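Local coordinates for DBF2 kinase activator protein MOB1 (Saccharomyces cerevisiae, PDB 2HJN) that activates the DBF2 protein kinase by binding it, which DBF2 requires to be phosphorylated and switched on by CDC15 in the mitotic exit network of late anaphase, at residues H183-H188 against G224-L229; P107-T112 against P133-C138; P172-L177 against R206-F211. One frame throughout, in Å; residues are numbered along the deposited sequence.

In the fold
Helix 165-187 ties the three contacts together. Contact 3 uses its middle, against helix 198-214, and contact 1 its last turn, against the start of helix 227-233. Contact 2 sits beside that last turn, where the loop 107-112 packs on helix 132-147 and also touches His183 and His187. Along the chain contact 2 is complete before the others open, whereas contacts 1 and 3 interleave. The centres of contacts 1 and 2, like those of 1 and 3, lie about 13 Å apart; those of 2 and 3 are about 18 Å apart. All belong to the Mob fold, in which zinc joins Cys101 and Cys106, just before the loop 107-112, to the end of helix 165-187.

Contact 1. Residues H183-H188 against G224-L229. With ZN (zinc ion), chain B.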
loop_
_atom_site.group_PDB
_atom_site.type_symbol
_atom_site.label_atom_id
_atom_site.label_comp_id
_atom_site.label_asym_id
_atom_site.label_seq_id
_atom_site.Cartn_x
_atom_site.Cartn_y
_atom_site.Cartn_z
ATOM N N HIS A 183 -10.108 3.131 -13.122
ATOM C CA HIS A 183 -10.791 1.963 -12.517
ATOM C C HIS A 183 -10.822 2.041 -10.967
ATOM O O HIS A 183 -11.831 1.677 -10.330
ATOM C CB HIS A 183 -10.160 0.632 -12.988
ATOM C CG HIS A 183 -10.910 -0.568 -12.505
ATOM N ND1 HIS A 183 -12.200 -0.854 -12.909
ATOM C CD2 HIS A 183 -10.609 -1.464 -11.533
ATOM C CE1 HIS A 183 -12.645 -1.899 -12.234
ATOM N NE2 HIS A 183 -11.699 -2.286 -11.390
ATOM N N ILE A 184 -9.700 2.456 -10.363
ATOM C CA ILE A 184 -9.595 2.550 -8.896
ATOM C C ILE A 184 -10.634 3.505 -8.330
ATOM O O ILE A 184 -11.360 3.165 -7.406
ATOM C CB ILE A 184 -8.128 2.974 -8.376
ATOM C CG1 ILE A 184 -7.091 1.880 -8.609
ATOM C CG2 ILE A 184 -8.079 3.182 -6.836
ATOM C CD1 ILE A 184 -5.656 2.394 -8.553
ATOM N N TYR A 185 -10.694 4.720 -8.895
ATOM C CA TYR A 185 -11.588 5.779 -8.390
ATOM C C TYR A 185 -13.049 5.412 -8.570
ATOM O O TYR A 185 -13.877 5.651 -7.684
ATOM C CB TYR A 185 -11.315 7.080 -9.184
ATOM C CG TYR A 185 -10.318 7.995 -8.542
ATOM C CD1 TYR A 185 -9.054 8.189 -9.115
ATOM C CD2 TYR A 185 -10.613 8.642 -7.323
ATOM C CE1 TYR A 185 -8.112 9.027 -8.509
ATOM C CE2 TYR A 185 -9.676 9.469 -6.705
ATOM C CZ TYR A 185 -8.422 9.659 -7.303
ATOM O OH TYR A 185 -7.477 10.511 -6.726
ATOM N N CYS A 186 -13.396 4.874 -9.750
ATOM C CA CYS A 186 -14.801 4.556 -10.082
ATOM C C CYS A 186 -15.316 3.220 -9.489
ATOM O O CYS A 186 -16.534 3.051 -9.284
ATOM C CB CYS A 186 -15.049 4.590 -11.590
ATOM S SG CYS A 186 -14.709 6.196 -12.344
ATOM N N HIS A 187 -14.424 2.292 -9.188
ATOM C CA HIS A 187 -14.869 1.004 -8.663
ATOM C C HIS A 187 -14.299 0.507 -7.336
ATOM O O HIS A 187 -14.864 -0.427 -6.732
ATOM C CB HIS A 187 -14.832 -0.035 -9.807
ATOM C CG HIS A 187 -15.691 0.391 -10.969
ATOM N ND1 HIS A 187 -17.059 0.298 -10.936
ATOM C CD2 HIS A 187 -15.392 1.054 -12.116
ATOM C CE1 HIS A 187 -17.563 0.795 -12.051
ATOM N NE2 HIS A 187 -16.571 1.288 -12.769
ATOM N N HIS A 188 -13.217 1.138 -6.849
ATOM C CA HIS A 188 -12.623 0.695 -5.564
ATOM C C HIS A 188 -12.379 1.775 -4.516
ATOM O O HIS A 188 -11.646 1.541 -3.560
ATOM C CB HIS A 188 -11.340 -0.126 -5.836
ATOM C CG HIS A 188 -11.607 -1.349 -6.668
ATOM N ND1 HIS A 188 -12.282 -2.444 -6.174
ATOM C CD2 HIS A 188 -11.436 -1.578 -7.992
ATOM C CE1 HIS A 188 -12.440 -3.336 -7.136
ATOM N NE2 HIS A 188 -11.927 -2.841 -8.253
ATOM N N GLY A 224 -11.093 10.982 -19.836
ATOM C CA GLY A 224 -12.397 10.284 -19.901
ATOM C C GLY A 224 -13.378 10.701 -18.820
ATOM O O GLY A 224 -13.763 11.867 -18.742
ATOM N N PRO A 225 -13.735 9.757 -17.919
ATOM C CA PRO A 225 -14.702 10.067 -16.869
ATOM C C PRO A 225 -14.128 10.909 -15.724
ATOM O O PRO A 225 -14.914 11.467 -14.938
ATOM C CB PRO A 225 -15.106 8.669 -16.354
ATOM C CG PRO A 225 -13.826 7.875 -16.513
ATOM C CD PRO A 225 -13.263 8.357 -17.835
ATOM N N LEU A 226 -12.799 11.003 -15.603
ATOM C CA LEU A 226 -12.220 11.750 -14.491
ATOM C C LEU A 226 -11.987 13.278 -14.782
ATOM O O LEU A 226 -11.393 13.972 -13.974
ATOM C CB LEU A 226 -10.958 11.055 -13.916
ATOM C CG LEU A 226 -11.049 9.661 -13.240
ATOM C CD1 LEU A 226 -9.717 9.296 -12.591
ATOM C CD2 LEU A 226 -12.185 9.599 -12.197
ATOM N N LEU A 227 -12.463 13.774 -15.919
ATOM C CA LEU A 227 -12.257 15.205 -16.266
ATOM C C LEU A 227 -12.562 16.195 -15.153
ATOM O O LEU A 227 -11.749 17.063 -14.916
ATOM C CB LEU A 227 -12.987 15.624 -17.556
ATOM C CG LEU A 227 -12.611 17.067 -17.928
ATOM C CD1 LEU A 227 -11.121 17.142 -18.326
ATOM C CD2 LEU A 227 -13.510 17.651 -18.987
ATOM N N GLU A 228 -13.709 16.055 -14.462
ATOM C CA GLU A 228 -14.078 16.949 -13.337
ATOM C C GLU A 228 -13.144 16.790 -12.163
ATOM O O GLU A 228 -12.775 17.767 -11.486
ATOM C CB GLU A 228 -15.530 16.693 -12.840
ATOM C CG GLU A 228 -15.971 17.643 -11.681
ATOM C CD GLU A 228 -17.426 17.470 -11.246
ATOM O OE1 GLU A 228 -18.106 16.561 -11.766
ATOM O OE2 GLU A 228 -17.910 18.234 -10.368
ATOM N N LEU A 229 -12.762 15.543 -11.905
ATOM C CA LEU A 229 -11.782 15.259 -10.848
ATOM C C LEU A 229 -10.478 16.031 -11.110
ATOM O O LEU A 229 -9.926 16.712 -10.212
ATOM C CB LEU A 229 -11.544 13.728 -10.798
ATOM C CG LEU A 229 -11.262 13.004 -9.493
ATOM C CD1 LEU A 229 -9.929 13.412 -9.064
ATOM C CD2 LEU A 229 -12.255 13.428 -8.447
HETATM ZN ZN ZN B . -11.997 -3.905 -10.024
#
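The zinc ion is gripped by NE2 of His183, on the final turn of helix 165-187, and by NE2 of His188, just past its end; the same turn sends Tyr185 and Cys186 against Leu226 and Leu229. Each nitrogen lies close to the metal: His183 NE2 to zinc is 2.1 Å, and His188 NE2 to zinc is likewise 2.1 Å. Histidine suits the task because one ring nitrogen can face the metal while the other holds a second partner; here ND1 of His183 is hydrogen-bonded to Ile110 O and ND1 of His188 to Glu191 OE1. These second-shell bonds fix the ring rotations, and the carboxylate is likely to polarise the His188 ring. The two rings converge through different torsions: CG of His183 is anti to the backbone N (chi1 -174°), that of His188 anti to the carbonyl carbon (chi1 -60°). CD2 of His183 then lies at the edge of the His188 ring, in its plane.

On the flank facing Leu226, the contact is apolar. The Tyr185 and Leu226 side chains cross at about a right angle, CD1 of Leu226 approaching CD1 of Tyr185 at 3.7 Å while its sister methyl CD2 lies 4.0 Å from Tyr185 CB. That same methyl reaches SG of Cys186 at 4.2 Å, a small thiol that fits against the forked leucine. Farther along, Leu229 CD1 comes to Tyr185 CZ more loosely, at 4.4 Å. The buried tyrosine hydroxyl is satisfied by Asn202 OD1, and Phe205 meets its ring edge-to-face, so helix 198-214 closes the same cluster. Cys101 and Cys106 supply the other two ligands, completing the Cys2-His2 zinc site of the Mob1/phocein fold.

Contact 2. Residues P107-T112 against P133-C138; sequences PRMIAT and PKYVEC
Over one face of the Tyr135 ring lies CG of Met109, a selenomethionine in this crystal, 3.4 Å above the ring plane and offset toward the rim. The Tyr135 side chain is also touched by Val130, Tyr117 and Arg179. The pairing is a Met-aromatic contact: Met109 CG makes a CH-pi interaction 3.6 Å from the Tyr135 centroid, and SE stands obliquely to the ring, 36° off its normal. Tyrosine offers a broad flat face, and a long, flexible, polarisable side chain can bend along it. Met109 does so with CG anti to its own N (chi1 177°) and a bend at chi2 (65°) that runs SE and CE along the CD1 side of the ring, CE 3.4 Å from Tyr135 CD1. Were the tyrosine replaced by an alanine, the Met109 arm would probably lose its flat support and be freer to turn, opening a gap between the loop 107-112 and helix 132-147. Backbone hydrogen bonds to Tyr117 hold Met109 beside strand 115-117, close to the zinc ligand His183. The next residue along the helix, a valine whose branch at CB sets a methyl toward the loop, adds a further touch: CG2 of Val136 meets CE of Met109 at 4.0 Å.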
loop_
_atom_site.group_PDB
_atom_site.type_symbol
_atom_site.label_atom_id
_atom_site.label_comp_id
_atom_site.label_asym_id
_atom_site.label_seq_id
_atom_site.Cartn_x
_atom_site.Cartn_y
_atom_site.Cartn_z
ATOM N N PRO A 107 -15.965 -8.040 -14.126
ATOM C CA PRO A 107 -15.849 -8.810 -15.358
ATOM C C PRO A 107 -15.383 -8.053 -16.622
ATOM O O PRO A 107 -15.079 -8.705 -17.610
ATOM C CB PRO A 107 -17.264 -9.413 -15.563
ATOM C CG PRO A 107 -18.175 -8.634 -14.728
ATOM C CD PRO A 107 -17.375 -7.893 -13.670
ATOM N N ARG A 108 -15.363 -6.717 -16.583
ATOM C CA ARG A 108 -14.901 -5.897 -17.670
ATOM C C ARG A 108 -14.032 -4.776 -17.069
ATOM O O ARG A 108 -14.257 -4.321 -15.933
ATOM C CB ARG A 108 -16.067 -5.251 -18.429
ATOM C CG ARG A 108 -16.954 -6.202 -19.246
ATOM C CD ARG A 108 -18.107 -5.367 -19.908
ATOM N NE ARG A 108 -18.860 -4.574 -18.917
ATOM C CZ ARG A 108 -19.492 -3.415 -19.158
ATOM N NH1 ARG A 108 -19.465 -2.865 -20.378
ATOM N NH2 ARG A 108 -20.146 -2.793 -18.164
HETATM N N MSE A 109 -13.091 -4.290 -17.853
HETATM C CA MSE A 109 -12.258 -3.160 -17.386
HETATM C C MSE A 109 -13.050 -1.879 -17.655
HETATM O O MSE A 109 -13.017 -1.350 -18.765
HETATM C CB MSE A 109 -10.879 -3.179 -18.071
HETATM C CG MSE A 109 -9.968 -2.019 -17.713
HETATM SE SE MSE A 109 -9.442 -2.028 -15.804
HETATM C CE MSE A 109 -8.086 -0.684 -16.143
ATOM N N ILE A 110 -13.764 -1.383 -16.643
ATOM C CA ILE A 110 -14.621 -0.216 -16.819
ATOM C C ILE A 110 -14.284 0.943 -15.871
ATOM O O ILE A 110 -13.562 0.759 -14.894
ATOM C CB ILE A 110 -16.120 -0.591 -16.753
ATOM C CG1 ILE A 110 -16.479 -1.133 -15.348
ATOM C CG2 ILE A 110 -16.400 -1.670 -17.840
ATOM C CD1 ILE A 110 -17.905 -1.455 -15.116
ATOM N N ALA A 111 -14.812 2.135 -16.182
ATOM C CA ALA A 111 -14.629 3.314 -15.350
ATOM C C ALA A 111 -15.958 3.971 -15.479
ATOM O O ALA A 111 -16.134 4.800 -16.374
ATOM C CB ALA A 111 -13.525 4.211 -15.947
ATOM N N THR A 112 -16.877 3.571 -14.598
ATOM C CA THR A 112 -18.332 3.633 -14.793
ATOM C C THR A 112 -18.830 2.902 -16.033
ATOM O O THR A 112 -18.035 2.500 -16.878
ATOM C CB THR A 112 -18.884 5.067 -14.874
ATOM O OG1 THR A 112 -18.555 5.616 -16.141
ATOM C CG2 THR A 112 -18.314 5.975 -13.719
ATOM N N PRO A 133 -8.890 -7.199 -13.404
ATOM C CA PRO A 133 -7.526 -7.636 -12.969
ATOM C C PRO A 133 -6.652 -8.268 -14.077
ATOM O O PRO A 133 -5.426 -8.165 -14.028
ATOM C CB PRO A 133 -7.836 -8.627 -11.862
ATOM C CG PRO A 133 -9.222 -9.205 -12.283
ATOM C CD PRO A 133 -9.949 -7.996 -12.764
ATOM N N LYS A 134 -7.269 -8.920 -15.082
ATOM C CA LYS A 134 -6.523 -9.394 -16.235
ATOM C C LYS A 134 -5.939 -8.246 -17.034
ATOM O O LYS A 134 -4.783 -8.315 -17.416
ATOM C CB LYS A 134 -7.394 -10.284 -17.162
ATOM C CG LYS A 134 -6.632 -10.845 -18.389
ATOM C CD LYS A 134 -5.784 -12.034 -17.881
ATOM C CE LYS A 134 -5.214 -12.865 -18.979
ATOM N NZ LYS A 134 -4.726 -14.126 -18.350
ATOM N N TYR A 135 -6.758 -7.223 -17.293
ATOM C CA TYR A 135 -6.361 -5.986 -17.933
ATOM C C TYR A 135 -5.141 -5.336 -17.218
ATOM O O TYR A 135 -4.105 -5.054 -17.834
ATOM C CB TYR A 135 -7.538 -4.989 -17.940
ATOM C CG TYR A 135 -7.174 -3.722 -18.704
ATOM C CD1 TYR A 135 -6.339 -2.771 -18.117
ATOM C CD2 TYR A 135 -7.581 -3.512 -20.014
ATOM C CE1 TYR A 135 -5.963 -1.643 -18.765
ATOM C CE2 TYR A 135 -7.205 -2.349 -20.694
ATOM C CZ TYR A 135 -6.376 -1.430 -20.046
ATOM O OH TYR A 135 -5.939 -0.264 -20.641
ATOM N N VAL A 136 -5.289 -5.146 -15.909
ATOM C CA VAL A 136 -4.276 -4.442 -15.104
ATOM C C VAL A 136 -2.955 -5.220 -15.081
ATOM O O VAL A 136 -1.883 -4.669 -15.377
ATOM C CB VAL A 136 -4.818 -4.102 -13.680
ATOM C CG1 VAL A 136 -3.703 -3.408 -12.791
ATOM C CG2 VAL A 136 -6.003 -3.175 -13.814
ATOM N N GLU A 137 -3.065 -6.526 -14.866
ATOM C CA GLU A 137 -1.927 -7.412 -14.954
ATOM C C GLU A 137 -1.167 -7.289 -16.265
ATOM O O GLU A 137 0.049 -7.085 -16.253
ATOM C CB GLU A 137 -2.367 -8.874 -14.677
ATOM C CG GLU A 137 -1.253 -9.917 -14.748
ATOM C CD GLU A 137 -0.314 -9.908 -13.553
ATOM O OE1 GLU A 137 -0.800 -9.651 -12.453
ATOM O OE2 GLU A 137 0.908 -10.197 -13.696
ATOM N N CYS A 138 -1.862 -7.468 -17.400
ATOM C CA CYS A 138 -1.268 -7.382 -18.742
ATOM C C CYS A 138 -0.613 -6.015 -18.979
ATOM O O CYS A 138 0.501 -5.930 -19.530
ATOM C CB CYS A 138 -2.377 -7.589 -19.794
ATOM S SG CYS A 138 -2.972 -9.335 -19.955
#

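Contact 3. Residues P172-L177 against R206-F211; sequences PILRRL and RHFCLF. With SO4 (sulfate ion), chain C.
Ahead of Leu174 and Leu177, the two residues that meet Phe208, comes Pro172, where the helix is kinked because a proline nitrogen has no hydrogen to give to the preceding turn. Its CA sits over one face of the Arg175 guanidinium. Leu174 follows, offering its carbonyl O to the edge of the Phe208 ring, in the ring plane, 3.4 Å from CZ; its CB adds a looser apolar touch. The next two residues turn away toward a sulfate, probably from the crystallisation liquor, and the N-H groups of arginine suit such an anion. Arg175, bent at chi3 (-45°), brings its guanidinium edge to it, NE giving weak hydrogen bonds to O1 and O2. Arg176, extended from CG to NE, gives a weak bond from NE to sulfate O4, at 3.2 Å, and lies against Trp142 in a cation-pi contact. Arg179 joins them, and this arginine cluster is consistent with the phosphopeptide-binding pocket of MOB1 relatives. Leu177 returns to the core, its CB 4.1 Å from Phe208 CE1; like Leu174 it is a buried, apolar leucine. Phenylalanine suits the spot: with CG anti to the backbone N (chi1 -177°) the ring reaches across to helix 165-187, and Phe86 and Tyr181 meet it edge-to-face. This packing of helix 198-214 on helix 165-187 through Phe208, flanked by helices 75-97 and 132-147, belongs to the helical-bundle core of the Mob fold.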
loop_
_atom_site.group_PDB
_atom_site.type_symbol
_atom_site.label_atom_id
_atom_site.label_comp_id
_atom_site.label_asym_id
_atom_site.label_seq_id
_atom_site.Cartn_x
_atom_site.Cartn_y
_atom_site.Cartn_z
ATOM N N PRO A 172 2.153 6.853 -24.853
ATOM C CA PRO A 172 1.357 5.619 -24.758
ATOM C C PRO A 172 1.349 5.027 -23.321
ATOM O O PRO A 172 0.280 4.649 -22.826
ATOM C CB PRO A 172 2.043 4.695 -25.761
ATOM C CG PRO A 172 2.719 5.734 -26.824
ATOM C CD PRO A 172 3.210 6.775 -25.899
ATOM N N ILE A 173 2.504 5.010 -22.654
ATOM C CA ILE A 173 2.582 4.530 -21.280
ATOM C C ILE A 173 1.716 5.362 -20.309
ATOM O O ILE A 173 0.970 4.788 -19.516
ATOM C CB ILE A 173 4.066 4.467 -20.739
ATOM C CG1 ILE A 173 4.885 3.375 -21.459
ATOM C CG2 ILE A 173 4.066 4.103 -19.235
ATOM C CD1 ILE A 173 6.465 3.553 -21.200
ATOM N N LEU A 174 1.836 6.693 -20.349
ATOM C CA LEU A 174 0.983 7.595 -19.538
ATOM C C LEU A 174 -0.508 7.433 -19.839
ATOM O O LEU A 174 -1.317 7.329 -18.901
ATOM C CB LEU A 174 1.432 9.076 -19.664
ATOM C CG LEU A 174 2.576 9.587 -18.780
ATOM C CD1 LEU A 174 3.502 8.548 -18.188
ATOM C CD2 LEU A 174 3.374 10.746 -19.350
ATOM N N ARG A 175 -0.881 7.345 -21.136
ATOM C CA ARG A 175 -2.290 7.139 -21.513
ATOM C C ARG A 175 -2.872 5.845 -20.887
ATOM O O ARG A 175 -3.999 5.809 -20.347
ATOM C CB ARG A 175 -2.448 7.080 -23.048
ATOM C CG ARG A 175 -2.519 8.385 -23.769
ATOM C CD ARG A 175 -3.006 8.175 -25.265
ATOM N NE ARG A 175 -2.384 7.064 -26.025
ATOM C CZ ARG A 175 -1.339 7.191 -26.854
ATOM N NH1 ARG A 175 -0.727 8.365 -27.026
ATOM N NH2 ARG A 175 -0.886 6.140 -27.505
ATOM N N ARG A 176 -2.104 4.764 -20.962
ATOM C CA ARG A 176 -2.517 3.492 -20.322
ATOM C C ARG A 176 -2.557 3.499 -18.771
ATOM O O ARG A 176 -3.533 3.017 -18.156
ATOM C CB ARG A 176 -1.659 2.369 -20.887
ATOM C CG ARG A 176 -1.853 2.276 -22.428
ATOM C CD ARG A 176 -0.980 1.202 -23.070
ATOM N NE ARG A 176 -0.915 1.338 -24.517
ATOM C CZ ARG A 176 -0.455 0.394 -25.340
ATOM N NH1 ARG A 176 -0.024 -0.787 -24.862
ATOM N NH2 ARG A 176 -0.405 0.637 -26.648
ATOM N N LEU A 177 -1.523 4.045 -18.120
ATOM C CA LEU A 177 -1.523 4.105 -16.658
ATOM C C LEU A 177 -2.724 4.897 -16.127
ATOM O O LEU A 177 -3.302 4.535 -15.092
ATOM C CB LEU A 177 -0.192 4.692 -16.155
ATOM C CG LEU A 177 1.065 3.818 -16.351
ATOM C CD1 LEU A 177 2.350 4.522 -15.826
ATOM C CD2 LEU A 177 0.932 2.410 -15.743
ATOM N N ARG A 206 -2.868 13.749 -8.540
ATOM C CA ARG A 206 -2.637 15.166 -8.747
ATOM C C ARG A 206 -1.256 15.387 -9.399
ATOM O O ARG A 206 -1.143 16.154 -10.346
ATOM C CB ARG A 206 -2.706 15.927 -7.396
ATOM C CG ARG A 206 -2.226 17.437 -7.434
ATOM C CD ARG A 206 -2.334 18.178 -6.038
ATOM N NE ARG A 206 -1.203 17.904 -5.123
ATOM C CZ ARG A 206 -1.326 17.412 -3.878
ATOM N NH1 ARG A 206 -2.537 17.119 -3.389
ATOM N NH2 ARG A 206 -0.247 17.209 -3.116
ATOM N N HIS A 207 -0.217 14.758 -8.852
ATOM C CA HIS A 207 1.159 14.881 -9.366
ATOM C C HIS A 207 1.262 14.283 -10.796
ATOM O O HIS A 207 1.944 14.857 -11.682
ATOM C CB HIS A 207 2.147 14.268 -8.346
ATOM C CG HIS A 207 3.601 14.415 -8.723
ATOM N ND1 HIS A 207 4.524 13.400 -8.548
ATOM C CD2 HIS A 207 4.286 15.444 -9.283
ATOM C CE1 HIS A 207 5.709 13.800 -8.969
ATOM N NE2 HIS A 207 5.594 15.034 -9.427
ATOM N N PHE A 208 0.552 13.169 -11.037
ATOM C CA PHE A 208 0.492 12.530 -12.375
ATOM C C PHE A 208 -0.081 13.528 -13.411
ATOM O O PHE A 208 0.508 13.740 -14.464
ATOM C CB PHE A 208 -0.358 11.238 -12.288
ATOM C CG PHE A 208 -0.447 10.439 -13.580
ATOM C CD1 PHE A 208 0.381 9.338 -13.791
ATOM C CD2 PHE A 208 -1.408 10.745 -14.551
ATOM C CE1 PHE A 208 0.295 8.547 -15.001
ATOM C CE2 PHE A 208 -1.531 9.979 -15.747
ATOM C CZ PHE A 208 -0.682 8.860 -15.968
ATOM N N CYS A 209 -1.212 14.164 -13.064
ATOM C CA CYS A 209 -1.916 15.100 -13.933
ATOM C C CYS A 209 -1.173 16.420 -14.141
ATOM O O CYS A 209 -1.216 16.955 -15.234
ATOM C CB CYS A 209 -3.337 15.377 -13.421
ATOM S SG CYS A 209 -4.437 13.915 -13.514
ATOM N N LEU A 210 -0.549 16.966 -13.102
ATOM C CA LEU A 210 0.269 18.172 -13.260
ATOM C C LEU A 210 1.489 17.946 -14.147
ATOM O O LEU A 210 1.839 18.806 -14.973
ATOM C CB LEU A 210 0.711 18.726 -11.894
ATOM C CG LEU A 210 -0.419 19.308 -11.063
ATOM C CD1 LEU A 210 0.045 19.488 -9.602
ATOM C CD2 LEU A 210 -0.854 20.644 -11.706
ATOM N N PHE A 211 2.108 16.772 -13.991
ATOM C CA PHE A 211 3.296 16.388 -14.762
ATOM C C PHE A 211 2.953 16.267 -16.256
ATOM O O PHE A 211 3.632 16.854 -17.110
ATOM C CB PHE A 211 3.911 15.106 -14.195
ATOM C CG PHE A 211 5.304 14.850 -14.666
ATOM C CD1 PHE A 211 6.391 15.281 -13.916
ATOM C CD2 PHE A 211 5.532 14.167 -15.847
ATOM C CE1 PHE A 211 7.668 15.081 -14.346
ATOM C CE2 PHE A 211 6.830 13.960 -16.290
ATOM C CZ PHE A 211 7.891 14.419 -15.531
HETATM S S SO4 C . -3.395 3.412 -26.786
HETATM O O1 SO4 C . -2.129 4.137 -26.634
HETATM O O2 SO4 C . -4.465 4.420 -26.686
HETATM O O3 SO4 C . -3.437 2.608 -27.996
HETATM O O4 SO4 C . -3.637 2.418 -25.755
#